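Local atomic coordinates of transcriptional regulator, TetR family (Cytophaga hutchinsonii, PDB entry 3EUP), a protein that probably binds operator DNA through an N-terminal helix-turn-helix domain and regulates transcription, as other TetR-family proteins do. Residues A[10-15]-A[49-54]. Residues are numbered along the deposited sequence; the frame is centred on the assembly and turned at random.
Sequences DRTRQF and YGNFEN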
loop_
_atom_site.group_PDB
_atom_site.type_symbol
_atom_site.label_atom_id
_atom_site.label_comp_id
_atom_site.label_asym_id
_atom_site.label_seq_id
_atom_site.Cartn_x
_atom_site.Cartn_y
_atom_site.Cartn_z
ATOM N N ASP A 10 -10.515 -32.296 -1.870
ATOM C CA ASP A 10 -9.511 -31.406 -1.258
ATOM C C ASP A 10 -8.342 -31.112 -2.190
ATOM O O ASP A 10 -7.798 -30.015 -2.179
ATOM C CB ASP A 10 -8.947 -32.024 0.019
ATOM C CG ASP A 10 -9.982 -32.127 1.137
ATOM O OD1 ASP A 10 -10.956 -31.353 1.170
ATOM O OD2 ASP A 10 -9.803 -32.994 2.001
ATOM N N ARG A 11 -7.935 -32.103 -2.976
ATOM C CA ARG A 11 -6.817 -31.887 -3.882
ATOM C C ARG A 11 -7.195 -30.966 -5.037
ATOM O O ARG A 11 -6.398 -30.103 -5.446
ATOM C CB ARG A 11 -6.260 -33.213 -4.404
ATOM C CG ARG A 11 -5.512 -33.994 -3.362
ATOM C CD ARG A 11 -5.006 -35.340 -3.934
ATOM N NE ARG A 11 -6.153 -36.116 -4.346
ATOM C CZ ARG A 11 -6.201 -36.990 -5.349
ATOM N NH1 ARG A 11 -5.144 -37.263 -6.096
ATOM N NH2 ARG A 11 -7.350 -37.609 -5.599
ATOM N N THR A 12 -8.403 -31.138 -5.561
ATOM C CA THR A 12 -8.843 -30.299 -6.655
ATOM C C THR A 12 -8.999 -28.867 -6.158
ATOM O O THR A 12 -8.554 -27.897 -6.817
ATOM C CB THR A 12 -10.151 -30.825 -7.262
ATOM O OG1 THR A 12 -9.951 -32.173 -7.668
ATOM C CG2 THR A 12 -10.535 -30.004 -8.469
ATOM N N ARG A 13 -9.589 -28.745 -4.966
ATOM C CA ARG A 13 -9.747 -27.469 -4.291
ATOM C C ARG A 13 -8.415 -26.753 -4.098
ATOM O O ARG A 13 -8.293 -25.564 -4.392
ATOM C CB ARG A 13 -10.446 -27.679 -2.945
ATOM C CG ARG A 13 -10.667 -26.396 -2.164
ATOM C CD ARG A 13 -11.576 -26.612 -0.963
ATOM N NE ARG A 13 -11.825 -25.353 -0.308
ATOM C CZ ARG A 13 -10.942 -24.719 0.453
ATOM N NH1 ARG A 13 -9.749 -25.250 0.710
ATOM N NH2 ARG A 13 -11.263 -23.549 0.980
ATOM N N GLN A 14 -7.416 -27.479 -3.632
ATOM C CA GLN A 14 -6.093 -26.913 -3.419
ATOM C C GLN A 14 -5.391 -26.510 -4.725
ATOM O O GLN A 14 -4.748 -25.464 -4.800
ATOM C CB GLN A 14 -5.217 -27.901 -2.625
ATOM C CG GLN A 14 -3.852 -27.354 -2.246
ATOM C CD GLN A 14 -3.925 -26.105 -1.378
ATOM O OE1 GLN A 14 -4.892 -25.891 -0.626
ATOM N NE2 GLN A 14 -2.890 -25.256 -1.482
ATOM N N PHE A 15 -5.524 -27.330 -5.753
ATOM C CA PHE A 15 -5.042 -26.961 -7.071
ATOM C C PHE A 15 -5.699 -25.670 -7.582
ATOM O O PHE A 15 -5.027 -24.843 -8.201
ATOM C CB PHE A 15 -5.274 -28.095 -8.090
ATOM C CG PHE A 15 -5.004 -27.679 -9.512
ATOM C CD1 PHE A 15 -3.701 -27.689 -10.020
ATOM C CD2 PHE A 15 -6.048 -27.266 -10.339
ATOM C CE1 PHE A 15 -3.438 -27.260 -11.343
ATOM C CE2 PHE A 15 -5.797 -26.852 -11.656
ATOM C CZ PHE A 15 -4.481 -26.841 -12.157
ATOM N N TYR A 49 -16.697 -24.364 -9.581
ATOM C CA TYR A 49 -17.793 -24.056 -8.664
ATOM C C TYR A 49 -18.453 -25.289 -8.065
ATOM O O TYR A 49 -19.451 -25.183 -7.376
ATOM C CB TYR A 49 -18.764 -23.038 -9.286
ATOM C CG TYR A 49 -18.081 -21.673 -9.447
ATOM C CD1 TYR A 49 -17.374 -21.075 -8.380
ATOM C CD2 TYR A 49 -18.106 -20.994 -10.661
ATOM C CE1 TYR A 49 -16.720 -19.817 -8.530
ATOM C CE2 TYR A 49 -17.461 -19.746 -10.826
ATOM C CZ TYR A 49 -16.776 -19.161 -9.764
ATOM O OH TYR A 49 -16.146 -17.944 -9.951
ATOM N N GLY A 50 -17.849 -26.449 -8.278
ATOM C CA GLY A 50 -18.158 -27.638 -7.503
ATOM C C GLY A 50 -17.268 -27.763 -6.278
ATOM O O GLY A 50 -17.500 -28.618 -5.431
ATOM N N ASN A 51 -16.235 -26.931 -6.192
ATOM C CA ASN A 51 -15.358 -26.878 -5.013
ATOM C C ASN A 51 -15.542 -25.602 -4.190
ATOM O O ASN A 51 -15.185 -25.557 -3.019
ATOM C CB ASN A 51 -13.901 -26.983 -5.456
ATOM C CG ASN A 51 -13.566 -28.345 -5.926
ATOM O OD1 ASN A 51 -13.298 -29.238 -5.118
ATOM N ND2 ASN A 51 -13.628 -28.548 -7.237
ATOM N N PHE A 52 -16.075 -24.568 -4.822
ATOM C CA PHE A 52 -16.275 -23.293 -4.174
ATOM C C PHE A 52 -17.672 -22.766 -4.473
ATOM O O PHE A 52 -18.160 -22.889 -5.598
ATOM C CB PHE A 52 -15.280 -22.280 -4.724
ATOM C CG PHE A 52 -13.881 -22.545 -4.334
ATOM C CD1 PHE A 52 -13.385 -22.058 -3.133
ATOM C CD2 PHE A 52 -13.047 -23.289 -5.162
ATOM C CE1 PHE A 52 -12.083 -22.269 -2.774
ATOM C CE2 PHE A 52 -11.737 -23.537 -4.801
ATOM C CZ PHE A 52 -11.248 -23.023 -3.605
ATOM N N GLU A 53 -18.259 -22.080 -3.497
ATOM C CA GLU A 53 -19.577 -21.481 -3.683
ATOM C C GLU A 53 -19.600 -20.494 -4.831
ATOM O O GLU A 53 -20.442 -20.583 -5.722
ATOM C CB GLU A 53 -20.028 -20.802 -2.385
ATOM C CG GLU A 53 -21.440 -20.163 -2.432
ATOM C CD GLU A 53 -22.585 -21.152 -2.727
ATOM O OE1 GLU A 53 -22.475 -22.354 -2.390
ATOM O OE2 GLU A 53 -23.620 -20.695 -3.290
ATOM N N ASN A 54 -18.684 -19.542 -4.804
ATOM C CA ASN A 54 -18.649 -18.487 -5.798
ATOM C C ASN A 54 -17.250 -17.918 -5.881
ATOM O O ASN A 54 -16.340 -18.376 -5.163
ATOM C CB ASN A 54 -19.618 -17.383 -5.400
ATOM C CG ASN A 54 -19.442 -16.954 -3.950
ATOM O OD1 ASN A 54 -18.342 -16.687 -3.500
ATOM N ND2 ASN A 54 -20.549 -16.903 -3.209
#
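Thr12 and Asn51 meet at about a right angle, the methyl CG2 of Thr12 lying 3.6 Å from ND2 of the Asn51 amide. That methyl stands anti to the backbone N of Thr12 (chi1 -56° for OG1), while the hydroxyl turns back to bond Ser9 OG. One residue on, the backbone of Arg13 comes closest to the loop, its CA 5.7 Å from the CA of Asn51. Here OD1 of Asn51 sits 3.7 Å from Arg13 N and 3.9 Å from Arg13 CB, a packing contact. The same OD1 accepts from Ser9 N, just before helix 10-31, and ND2 donates to Ser7 O, at the end of helix 2-7, and to Ser47 O. These three bonds fix the rotation of the amide and tie the link between helices 2-7 and 10-31 to helix 45-48. The Arg13 side chain runs extended from CG to NE and crosses the Phe52 ring, CG resting 3.7 Å from CZ and NE 4.0 Å from CE1. Its guanidinium has Phe52 CZ over one face, with the two planes 30° apart, and the carbonyl O of Asn51 near its edge. The buried Phe52 ring also packs on Ile16 and Ile17 of helix 10-31 and on Val58 and Ala61 of helix 55-78. A serine here would probably leave the Arg13 methylenes and these facing side chains without their common partner. Through this ring the loop after helix 45-48 plugs the junction of helices 10-31 and 55-78 in the TetR-type helix-turn-helix domain.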